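Local atomic coordinates of G/U mismatch-specific DNA glycosylase (Deinococcus radiodurans, PDB entry 2C2Q), a protein that is a mismatch-specific DNA glycosylase of the uracil-DNA glycosylase superfamily, built around a mostly parallel beta sheet flanked by helices. Residues Thr83-Arg88 with Trp101-Leu106; Leu28-Thr33 with Ile117-Ser122; Leu17-Leu22 with Gln70-Leu75; Gly140-Pro145 with Thr152-Leu157. The protein carries 1 engineered substitution. All blocks are in the same frame, centred on the assembly; numbering follows the deposited sequence.

How the contacts relate
Contacts 1, 2 and 4 follow one mixed sheet from its outer strand 80-84, through 28-32, 117-120 and 153-156, to the other outer strand, 140-141. Contacts 1 and 2 have centres about 11 Å apart and join where Ala86 N lies 2.8 Å from Thr33 O. Contacts 2 and 4, with centres about 10 Å apart, join where Val118 N lies 2.8 Å from Glu153 O. Contact 3 packs beside contact 1, with Thr83 OG1 2.7 Å from Asp20 OD1; its centre is about 23 Å from that of contact 4. Bound acetate, probably from the crystallisation liquor, lies near Gly32 of contact 2, their nearest atoms about 4 Å apart.

Contact 1 (Thr83-Arg88 with Trp101-Leu106); sequences TDVAKR and WRPDEL
Val85 and Arg102 are joined through their backbones: Arg102 N donates to Val85 O at 2.9 Å, and a water sits between Val85 O and Arg102 O. The valine divides its methyls. CG1, anti to the backbone N (chi1 -176°), meets the edge of the Trp101 indole in its plane, 3.8 Å from CE3, and also touches Pro103 CD; CG2 faces Leu106 CD2 at 4.2 Å. Earlier on the strand, Thr83 CG2 touches Leu106 CD1 at 3.7 Å. These pairs bring the end of strand 80-84 and the turn after it against the first turn of helix 103-113, with Arg102 as N-cap, within a beta-alpha-beta crossover leading to strand 117-120. Toward the rim, Arg88 extends its chain to place NH1 3.0 Å from Glu105 OE1 in a nearly straight bond (172°) lying in the guanidinium plane. The companion bond from NH2 to OE2 is weak, and a water accepts from NH2 and donates weakly to OE2. Arg102, bent at chi2 and chi3, grips Asp104 side-on, its NH2 2.7 Å from OD2, while the Glu105 carboxylate lies over one face of its guanidinium, offset toward the rim, by charge alone. Glu15 holds Arg88 NE, and Asp20 binds Thr83 OG1.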
# COMPACT_ATOMS: atom_id res chain seq x y z
N THR A 83 1.62 -4.78 -0.33
CA THR A 83 3.08 -5.02 -0.17
C THR A 83 3.73 -3.79 0.52
O THR A 83 3.01 -2.88 0.90
CB THR A 83 3.76 -5.36 -1.53
OG1 THR A 83 5.15 -5.67 -1.34
CG2 THR A 83 3.71 -4.16 -2.52
N ASP A 84 5.05 -3.74 0.60
CA ASP A 84 5.78 -2.62 1.18
C ASP A 84 7.06 -2.39 0.41
O ASP A 84 7.59 -3.32 -0.19
CB ASP A 84 6.17 -2.93 2.63
CG ASP A 84 4.98 -2.90 3.60
OD1 ASP A 84 4.08 -2.01 3.48
OD2 ASP A 84 4.91 -3.69 4.57
N VAL A 85 7.61 -1.20 0.53
CA VAL A 85 8.89 -0.93 -0.16
C VAL A 85 10.02 -1.72 0.49
O VAL A 85 10.94 -2.19 -0.20
CB VAL A 85 9.18 0.59 -0.15
CG1 VAL A 85 10.46 0.92 -0.95
CG2 VAL A 85 7.96 1.40 -0.71
N ALA A 86 9.97 -1.87 1.81
CA ALA A 86 10.93 -2.68 2.56
C ALA A 86 10.23 -3.95 3.13
O ALA A 86 9.27 -3.84 3.93
CB ALA A 86 11.53 -1.88 3.66
N LYS A 87 10.69 -5.13 2.72
CA LYS A 87 10.01 -6.37 3.09
C LYS A 87 10.78 -7.25 4.12
O LYS A 87 10.22 -8.17 4.67
CB LYS A 87 9.77 -7.18 1.84
CG LYS A 87 8.67 -6.63 0.94
CD LYS A 87 7.25 -6.59 1.62
CE LYS A 87 6.83 -7.96 2.14
NZ LYS A 87 5.36 -8.05 2.46
N ARG A 88 12.08 -7.00 4.23
CA ARG A 88 12.96 -7.83 5.07
C ARG A 88 13.37 -7.17 6.39
O ARG A 88 14.19 -7.76 7.13
CB ARG A 88 14.26 -8.13 4.27
CG ARG A 88 13.98 -8.93 2.96
CD ARG A 88 15.26 -9.37 2.22
NE ARG A 88 14.98 -10.18 1.03
CZ ARG A 88 14.53 -9.68 -0.13
NH1 ARG A 88 14.27 -8.38 -0.26
NH2 ARG A 88 14.33 -10.49 -1.18
N TRP A 101 15.26 -0.68 1.70
CA TRP A 101 14.34 -0.16 0.70
C TRP A 101 14.60 -0.82 -0.64
O TRP A 101 15.71 -0.66 -1.19
CB TRP A 101 14.54 1.33 0.53
CG TRP A 101 14.49 2.12 1.78
CD1 TRP A 101 15.55 2.60 2.52
CD2 TRP A 101 13.30 2.53 2.48
NE1 TRP A 101 15.09 3.28 3.63
CE2 TRP A 101 13.71 3.25 3.64
CE3 TRP A 101 11.92 2.34 2.25
CZ2 TRP A 101 12.81 3.81 4.54
CZ3 TRP A 101 11.00 2.93 3.17
CH2 TRP A 101 11.46 3.62 4.30
N ARG A 102 13.59 -1.51 -1.18
CA ARG A 102 13.72 -2.19 -2.49
C ARG A 102 12.61 -1.83 -3.50
O ARG A 102 11.81 -2.70 -3.88
CB ARG A 102 13.88 -3.72 -2.33
CG ARG A 102 15.05 -4.16 -1.43
CD ARG A 102 16.43 -3.79 -2.04
NE ARG A 102 16.47 -4.34 -3.40
CZ ARG A 102 16.82 -5.62 -3.68
NH1 ARG A 102 17.18 -6.46 -2.70
NH2 ARG A 102 16.77 -6.07 -4.93
N PRO A 103 12.54 -0.54 -3.90
CA PRO A 103 11.54 -0.07 -4.85
C PRO A 103 11.67 -0.81 -6.21
O PRO A 103 10.71 -0.85 -6.99
CB PRO A 103 11.84 1.44 -5.00
CG PRO A 103 13.26 1.63 -4.53
CD PRO A 103 13.49 0.52 -3.52
N ASP A 104 12.85 -1.37 -6.46
CA ASP A 104 13.16 -2.16 -7.64
C ASP A 104 12.37 -3.46 -7.63
O ASP A 104 11.69 -3.75 -8.60
CB ASP A 104 14.68 -2.40 -7.76
CG ASP A 104 15.29 -3.14 -6.56
OD1 ASP A 104 15.04 -2.70 -5.39
OD2 ASP A 104 16.02 -4.16 -6.67
N GLU A 105 12.38 -4.18 -6.51
CA GLU A 105 11.52 -5.36 -6.33
C GLU A 105 10.03 -5.01 -6.40
O GLU A 105 9.25 -5.78 -6.95
CB GLU A 105 11.85 -6.09 -5.03
CG GLU A 105 13.21 -6.78 -5.05
CD GLU A 105 13.47 -7.61 -3.83
OE1 GLU A 105 13.08 -7.22 -2.70
OE2 GLU A 105 14.09 -8.68 -4.00
N LEU A 106 9.65 -3.85 -5.86
CA LEU A 106 8.26 -3.40 -5.97
C LEU A 106 7.91 -3.23 -7.46
O LEU A 106 6.89 -3.68 -7.90
CB LEU A 106 8.07 -2.05 -5.25
CG LEU A 106 6.74 -1.32 -5.40
CD1 LEU A 106 5.57 -2.23 -5.00
CD2 LEU A 106 6.81 -0.05 -4.53
O HOH W 1 10.05 -4.00 -2.23
O HOH W 2 12.19 -10.52 -3.27

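Contact 2 (Leu28-Thr33 with Ile117-Ser122); sequences LVLVGT and IVAFTS
Strands 28-32 and 117-120 pair in parallel register, Leu28 beside Ile117 through Val31 beside Phe120, in the middle of the central sheet of this uracil-DNA glycosylase superfamily fold. Their directions differ by 21°. Backbone bonds alternate between the strands, from Val29 N to Ile117 O (2.8 Å) through to Thr121 N to Val31 O (2.9 Å).

Two leucines reach the neighbouring strand by different rotations. Leu28 has CG anti to its backbone N (chi1 163°), which swings CD1 across to lie 3.7 Å from Ala119 CB, with Ile117 CG2 equally near. Leu30 turns CG beside its own N instead (chi1 -71°), and CD2 meets Thr121 CG2 at 3.8 Å, the two side chains at about a right angle; the same CD2 also touches Ala119 CB, which has a leucine methyl from each. Helix 171-188 packs on this face through Leu176, which touches Leu28 and Ala119.

On the face of Val29, Val31, Val118 and Phe120, Val31 branches both ways: CG2 abuts Val118 CG1 at 3.6 Å, while CG1 runs alongside the Phe120 side chain and approaches CE1 at 3.9 Å. Leu154 of the next strand touches the same phenyl group.

Past the paired region, Thr121 holds OG1 between its backbone N and carbonyl carbon, close to Gly32 CA at 3.3 Å; Tyr46 OH is its strong polar partner. A water donates to Val31 O at 2.8 Å, is shared with Ser122 OG, and lies in the plane of the Phe120 ring at its edge.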
# COMPACT_ATOMS: atom_id res chain seq x y z
N LEU A 28 -6.42 -2.58 -6.75
CA LEU A 28 -5.67 -1.64 -5.97
C LEU A 28 -4.65 -2.41 -5.11
O LEU A 28 -5.05 -3.30 -4.38
CB LEU A 28 -6.62 -0.88 -5.03
CG LEU A 28 -5.99 -0.10 -3.82
CD1 LEU A 28 -5.04 1.00 -4.35
CD2 LEU A 28 -7.08 0.48 -2.90
N VAL A 29 -3.39 -2.02 -5.21
CA VAL A 29 -2.41 -2.49 -4.23
C VAL A 29 -1.94 -1.31 -3.38
O VAL A 29 -1.46 -0.30 -3.91
CB VAL A 29 -1.23 -3.13 -4.96
CG1 VAL A 29 -0.03 -3.42 -4.01
CG2 VAL A 29 -1.67 -4.38 -5.78
N LEU A 30 -2.00 -1.52 -2.07
CA LEU A 30 -1.65 -0.49 -1.05
C LEU A 30 -0.26 -0.83 -0.56
O LEU A 30 -0.01 -1.96 -0.08
CB LEU A 30 -2.64 -0.49 0.09
CG LEU A 30 -4.01 0.08 -0.38
CD1 LEU A 30 -5.14 -0.70 0.35
CD2 LEU A 30 -3.99 1.66 -0.18
N VAL A 31 0.65 0.11 -0.73
CA VAL A 31 2.08 -0.13 -0.48
C VAL A 31 2.59 0.74 0.70
O VAL A 31 2.52 2.01 0.62
CB VAL A 31 2.92 0.21 -1.71
CG1 VAL A 31 4.42 -0.07 -1.42
CG2 VAL A 31 2.41 -0.55 -2.98
N GLY A 32 3.03 0.12 1.78
CA GLY A 32 3.56 0.89 2.90
C GLY A 32 5.07 1.05 2.84
O GLY A 32 5.70 0.63 1.87
N THR A 33 5.68 1.64 3.87
CA THR A 33 7.17 1.70 3.92
C THR A 33 7.75 0.33 4.29
O THR A 33 8.56 -0.27 3.56
CB THR A 33 7.56 2.74 4.99
OG1 THR A 33 6.72 2.54 6.13
CG2 THR A 33 7.20 4.20 4.51
N ILE A 117 -4.43 0.14 -9.72
CA ILE A 117 -3.93 1.28 -8.93
C ILE A 117 -2.84 0.78 -8.00
O ILE A 117 -2.98 -0.33 -7.46
CB ILE A 117 -5.03 1.93 -8.10
CG1 ILE A 117 -6.22 2.41 -9.01
CG2 ILE A 117 -4.40 3.10 -7.31
CD1 ILE A 117 -7.47 2.60 -8.21
N VAL A 118 -1.75 1.54 -7.91
CA VAL A 118 -0.79 1.36 -6.78
C VAL A 118 -0.92 2.62 -5.91
O VAL A 118 -0.71 3.72 -6.42
CB VAL A 118 0.66 1.17 -7.30
CG1 VAL A 118 1.70 1.18 -6.08
CG2 VAL A 118 0.72 -0.17 -7.99
N ALA A 119 -1.29 2.47 -4.64
CA ALA A 119 -1.47 3.65 -3.78
C ALA A 119 -0.49 3.51 -2.61
O ALA A 119 -0.53 2.54 -1.87
CB ALA A 119 -2.90 3.78 -3.26
N PHE A 120 0.50 4.42 -2.56
CA PHE A 120 1.42 4.48 -1.41
C PHE A 120 0.67 5.00 -0.20
O PHE A 120 -0.07 6.01 -0.29
CB PHE A 120 2.65 5.36 -1.71
CG PHE A 120 3.50 4.77 -2.80
CD1 PHE A 120 4.48 3.83 -2.47
CD2 PHE A 120 3.23 5.03 -4.14
CE1 PHE A 120 5.26 3.21 -3.43
CE2 PHE A 120 4.02 4.40 -5.12
CZ PHE A 120 5.03 3.51 -4.76
N THR A 121 0.79 4.29 0.91
CA THR A 121 0.06 4.71 2.15
C THR A 121 0.84 5.73 2.99
O THR A 121 0.49 5.98 4.12
CB THR A 121 -0.30 3.48 3.01
OG1 THR A 121 0.93 2.83 3.43
CG2 THR A 121 -1.07 2.43 2.12
N SER A 122 1.92 6.23 2.44
CA SER A 122 2.61 7.40 3.03
C SER A 122 3.45 8.09 1.98
O SER A 122 3.88 7.50 0.99
CB SER A 122 3.50 6.97 4.21
OG SER A 122 4.53 6.11 3.72
O HOH W 3 4.23 4.11 1.21
O HOH W 4 3.35 3.75 4.67

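Contact 3 (Leu17-Leu22 with Gln70-Leu75); sequences LVPDVL and QEYATL
Val21 and Tyr72 make the tight part of this contact: Val21 CG2 comes to the ring edge near its plane, 3.5 Å from Tyr72 CD1 and just as near to CE1. The phenol end is met by a second pair of residues. Pro19 crosses at about a right angle with CD 3.4 Å from Tyr72 OH, and Val18 CG1 approaches that hydroxyl at 3.8 Å. No hydrogen bond links the two segments, so van der Waals contact around one aromatic side chain carries the joint. Tyr72 belongs to a 3-10 segment, 70-75, leading toward strand 80-84, and here it packs on the loop that precedes strand 28-32. Its CG stands between the backbone N and the carbonyl carbon (chi1 72°), which directs the ring across to that loop. Leu82 of strand 80-84 backs both Val21 and Tyr72, while Tyr45 meets the Tyr72 ring with the planes about 45° apart. The solvent side is looser: exposed Ala73 meets Val21 CG2 at longer range, with its CA at 4.0 Å and its CB at 4.4 Å from that methyl.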
# COMPACT_ATOMS: atom_id res chain seq x y z
N LEU A 17 9.35 -10.71 6.04
CA LEU A 17 8.87 -10.78 7.42
C LEU A 17 7.38 -11.11 7.42
O LEU A 17 6.91 -11.85 8.28
CB LEU A 17 9.16 -9.49 8.20
CG LEU A 17 10.63 -8.98 8.22
CD1 LEU A 17 10.73 -7.78 9.07
CD2 LEU A 17 11.59 -10.11 8.70
N VAL A 18 6.62 -10.57 6.44
CA VAL A 18 5.20 -10.83 6.28
C VAL A 18 4.96 -11.02 4.75
O VAL A 18 5.62 -10.32 4.00
CB VAL A 18 4.35 -9.65 6.75
CG1 VAL A 18 2.89 -10.11 6.76
CG2 VAL A 18 4.80 -9.23 8.20
N PRO A 19 4.17 -12.02 4.33
CA PRO A 19 3.92 -12.26 2.90
C PRO A 19 3.32 -11.02 2.21
O PRO A 19 2.54 -10.25 2.82
CB PRO A 19 2.88 -13.38 2.88
CG PRO A 19 3.16 -14.16 4.12
CD PRO A 19 3.47 -13.05 5.15
N ASP A 20 3.73 -10.80 0.98
CA ASP A 20 2.91 -10.02 0.02
C ASP A 20 1.52 -10.59 -0.20
O ASP A 20 1.29 -11.81 -0.01
CB ASP A 20 3.62 -9.93 -1.29
CG ASP A 20 4.75 -8.95 -1.22
OD1 ASP A 20 4.82 -8.08 -0.27
OD2 ASP A 20 5.65 -9.02 -2.08
N VAL A 21 0.55 -9.71 -0.52
CA VAL A 21 -0.75 -10.17 -0.98
C VAL A 21 -0.89 -9.64 -2.41
O VAL A 21 -1.22 -8.45 -2.63
CB VAL A 21 -1.89 -9.64 -0.07
CG1 VAL A 21 -3.27 -10.05 -0.55
CG2 VAL A 21 -1.61 -10.05 1.39
N LEU A 22 -0.63 -10.50 -3.38
CA LEU A 22 -0.47 -10.03 -4.76
C LEU A 22 -0.94 -11.14 -5.64
O LEU A 22 -0.70 -12.33 -5.34
CB LEU A 22 1.01 -9.67 -5.10
CG LEU A 22 1.63 -8.46 -4.38
CD1 LEU A 22 3.12 -8.36 -4.70
CD2 LEU A 22 0.84 -7.15 -4.80
N GLN A 70 -5.16 -9.62 11.16
CA GLN A 70 -4.87 -11.01 10.74
C GLN A 70 -5.68 -11.45 9.51
O GLN A 70 -5.41 -12.50 8.92
CB GLN A 70 -5.02 -11.97 11.92
CG GLN A 70 -3.76 -11.92 12.94
CD GLN A 70 -3.97 -12.75 14.24
OE1 GLN A 70 -3.57 -13.95 14.30
NE2 GLN A 70 -4.59 -12.14 15.27
N GLU A 71 -6.69 -10.65 9.15
CA GLU A 71 -7.50 -10.90 7.96
C GLU A 71 -6.93 -10.29 6.68
O GLU A 71 -7.56 -10.35 5.63
CB GLU A 71 -8.93 -10.42 8.25
CG GLU A 71 -9.72 -11.42 9.14
CD GLU A 71 -11.07 -10.87 9.60
OE1 GLU A 71 -11.23 -9.65 9.62
OE2 GLU A 71 -11.97 -11.70 9.93
N TYR A 72 -5.71 -9.74 6.77
CA TYR A 72 -5.18 -8.96 5.67
C TYR A 72 -5.17 -9.68 4.31
O TYR A 72 -5.35 -9.07 3.24
CB TYR A 72 -3.79 -8.45 6.02
CG TYR A 72 -2.76 -9.56 6.01
CD1 TYR A 72 -1.97 -9.75 4.87
CD2 TYR A 72 -2.57 -10.40 7.15
CE1 TYR A 72 -0.99 -10.79 4.79
CE2 TYR A 72 -1.60 -11.45 7.11
CZ TYR A 72 -0.82 -11.62 5.94
OH TYR A 72 0.15 -12.63 5.86
N ALA A 73 -4.90 -10.99 4.35
CA ALA A 73 -4.81 -11.77 3.12
C ALA A 73 -6.12 -11.99 2.38
O ALA A 73 -6.10 -12.47 1.24
CB ALA A 73 -4.05 -13.15 3.33
N THR A 74 -7.26 -11.62 3.00
CA THR A 74 -8.54 -11.77 2.37
C THR A 74 -8.86 -10.61 1.45
O THR A 74 -9.83 -10.64 0.69
CB THR A 74 -9.66 -11.92 3.42
OG1 THR A 74 -9.82 -10.67 4.14
CG2 THR A 74 -9.32 -13.00 4.52
N LEU A 75 -8.02 -9.58 1.48
CA LEU A 75 -8.32 -8.40 0.70
C LEU A 75 -8.58 -8.62 -0.80
O LEU A 75 -9.32 -7.83 -1.40
CB LEU A 75 -7.21 -7.33 0.86
CG LEU A 75 -7.20 -6.54 2.19
CD1 LEU A 75 -6.02 -5.56 2.19
CD2 LEU A 75 -8.54 -5.78 2.33

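Contact 4 (Gly140-Pro145 with Thr152-Leu157); sequences GPQPQP and TELWVL
An antiparallel pairing joins Gly140-Pro141 to Trp155-Val156 at one edge of the mixed sheet, where strand 140-141 is outermost. Gly140 and Val156 form the hydrogen-bonded pair: Gly140 N donates to Val156 O at 2.8 Å, and Val156 N returns a bond to Gly140 O at 3.1 Å. Gly140 has a positive phi (101°), where a beta carbon would press on the preceding carbonyl O and clash with Pro141 CD; the conformation alone demands glycine.

Next comes the non-hydrogen-bonded pair. Pro141 lies flat along the Trp155 indole, its CD 3.7 Å from the centroid of the six-membered ring and 5° off the ring normal, a CH-pi contact over the face. Trp155 NE1 binds Glu153 OE2 at 3.0 Å in the ring plane, which would help fix the indole's rotation; Arg179 in turn holds Glu153 OE1. Trp155 also touches Ala175 and Leu176 of helix 171-188.

Pairing continues with Gln142 N to Leu154 O at 2.7 Å. The Gln142 side chain, bent at chi2 (-72°), folds back so that NE2 reaches Gly140 O at 3.0 Å from the face opposite Val156 N, leaving that oxygen gripped by two donors. NE2 also bonds Pro138 O, and the amide carbon rests on Val156 CG2.

Beyond, the chains separate. Gln144 NE2 bridges to Thr152 O at 2.9 Å, a water links Gln142 O, Gln144 OE1 and Leu154 N, and Pro145 CG touches Leu154 CD1 at 3.6 Å. Short paired strands opening into a long, proline-rich connection make this a long-loop beta hairpin at the sheet edge.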
# COMPACT_ATOMS: atom_id res chain seq x y z
N GLY A 140 -3.24 12.05 -3.38
CA GLY A 140 -4.14 11.73 -4.49
C GLY A 140 -3.42 11.15 -5.70
O GLY A 140 -2.24 10.75 -5.63
N PRO A 141 -4.11 11.14 -6.86
CA PRO A 141 -3.52 10.55 -8.03
C PRO A 141 -2.34 11.34 -8.41
O PRO A 141 -2.34 12.56 -8.25
CB PRO A 141 -4.59 10.67 -9.12
CG PRO A 141 -5.75 11.11 -8.50
CD PRO A 141 -5.45 11.66 -7.11
N GLN A 142 -1.34 10.66 -8.91
CA GLN A 142 -0.16 11.32 -9.38
C GLN A 142 -0.22 11.39 -10.90
O GLN A 142 -0.87 10.55 -11.53
CB GLN A 142 1.06 10.57 -8.94
CG GLN A 142 1.09 10.33 -7.42
CD GLN A 142 1.37 11.63 -6.62
OE1 GLN A 142 2.45 12.22 -6.74
NE2 GLN A 142 0.41 12.04 -5.82
N PRO A 143 0.37 12.43 -11.51
CA PRO A 143 0.64 12.38 -12.94
C PRO A 143 1.27 11.02 -13.28
O PRO A 143 2.11 10.53 -12.51
CB PRO A 143 1.66 13.52 -13.13
CG PRO A 143 1.17 14.55 -12.16
CD PRO A 143 0.75 13.74 -10.93
N GLN A 144 0.80 10.42 -14.37
CA GLN A 144 1.32 9.14 -14.87
C GLN A 144 2.84 9.20 -15.23
O GLN A 144 3.19 9.82 -16.24
CB GLN A 144 0.44 8.72 -16.07
CG GLN A 144 0.44 7.23 -16.40
CD GLN A 144 -0.02 6.34 -15.25
OE1 GLN A 144 -0.94 6.73 -14.48
NE2 GLN A 144 0.57 5.25 -15.14
N PRO A 145 3.71 8.57 -14.42
CA PRO A 145 5.20 8.75 -14.45
C PRO A 145 6.14 7.91 -15.39
O PRO A 145 5.97 7.93 -16.63
CB PRO A 145 5.60 8.47 -12.99
CG PRO A 145 4.28 8.26 -12.27
CD PRO A 145 3.33 7.67 -13.31
N THR A 152 -1.96 1.31 -14.92
CA THR A 152 -1.63 1.31 -13.44
C THR A 152 -1.44 2.76 -12.95
O THR A 152 -0.40 3.34 -13.13
CB THR A 152 -0.33 0.52 -13.10
OG1 THR A 152 -0.49 -0.87 -13.43
CG2 THR A 152 -0.08 0.52 -11.53
N GLU A 153 -2.47 3.30 -12.36
CA GLU A 153 -2.45 4.66 -11.78
C GLU A 153 -1.69 4.62 -10.46
O GLU A 153 -1.65 3.59 -9.78
CB GLU A 153 -3.86 5.04 -11.39
CG GLU A 153 -4.91 5.29 -12.44
CD GLU A 153 -6.26 5.51 -11.75
OE1 GLU A 153 -7.19 4.81 -12.11
OE2 GLU A 153 -6.43 6.39 -10.81
N LEU A 154 -1.16 5.77 -10.05
CA LEU A 154 -0.28 5.81 -8.86
C LEU A 154 -0.84 6.89 -7.94
O LEU A 154 -1.21 8.00 -8.38
CB LEU A 154 1.12 6.14 -9.30
CG LEU A 154 2.42 5.88 -8.54
CD1 LEU A 154 3.49 6.04 -9.58
CD2 LEU A 154 2.64 6.85 -7.37
N TRP A 155 -0.93 6.59 -6.64
CA TRP A 155 -1.62 7.47 -5.71
C TRP A 155 -0.71 7.57 -4.50
O TRP A 155 0.08 6.65 -4.22
CB TRP A 155 -2.97 6.88 -5.25
CG TRP A 155 -4.14 7.08 -6.25
CD1 TRP A 155 -4.21 6.67 -7.55
CD2 TRP A 155 -5.38 7.74 -5.97
NE1 TRP A 155 -5.43 7.00 -8.10
CE2 TRP A 155 -6.17 7.68 -7.17
CE3 TRP A 155 -5.92 8.39 -4.85
CZ2 TRP A 155 -7.46 8.25 -7.26
CZ3 TRP A 155 -7.22 8.95 -4.93
CH2 TRP A 155 -7.95 8.89 -6.16
N VAL A 156 -0.85 8.70 -3.79
CA VAL A 156 -0.07 8.91 -2.56
C VAL A 156 -1.06 9.31 -1.49
O VAL A 156 -1.96 10.14 -1.74
CB VAL A 156 1.04 9.96 -2.75
CG1 VAL A 156 1.74 10.29 -1.41
CG2 VAL A 156 2.12 9.48 -3.77
N LEU A 157 -0.99 8.65 -0.32
CA LEU A 157 -2.03 8.83 0.67
C LEU A 157 -1.44 9.31 1.97
O LEU A 157 -0.29 9.03 2.23
CB LEU A 157 -2.82 7.54 0.94
CG LEU A 157 -3.42 6.88 -0.33
CD1 LEU A 157 -3.90 5.41 0.05
CD2 LEU A 157 -4.57 7.65 -0.85
O HOH W 5 -0.97 7.78 -12.04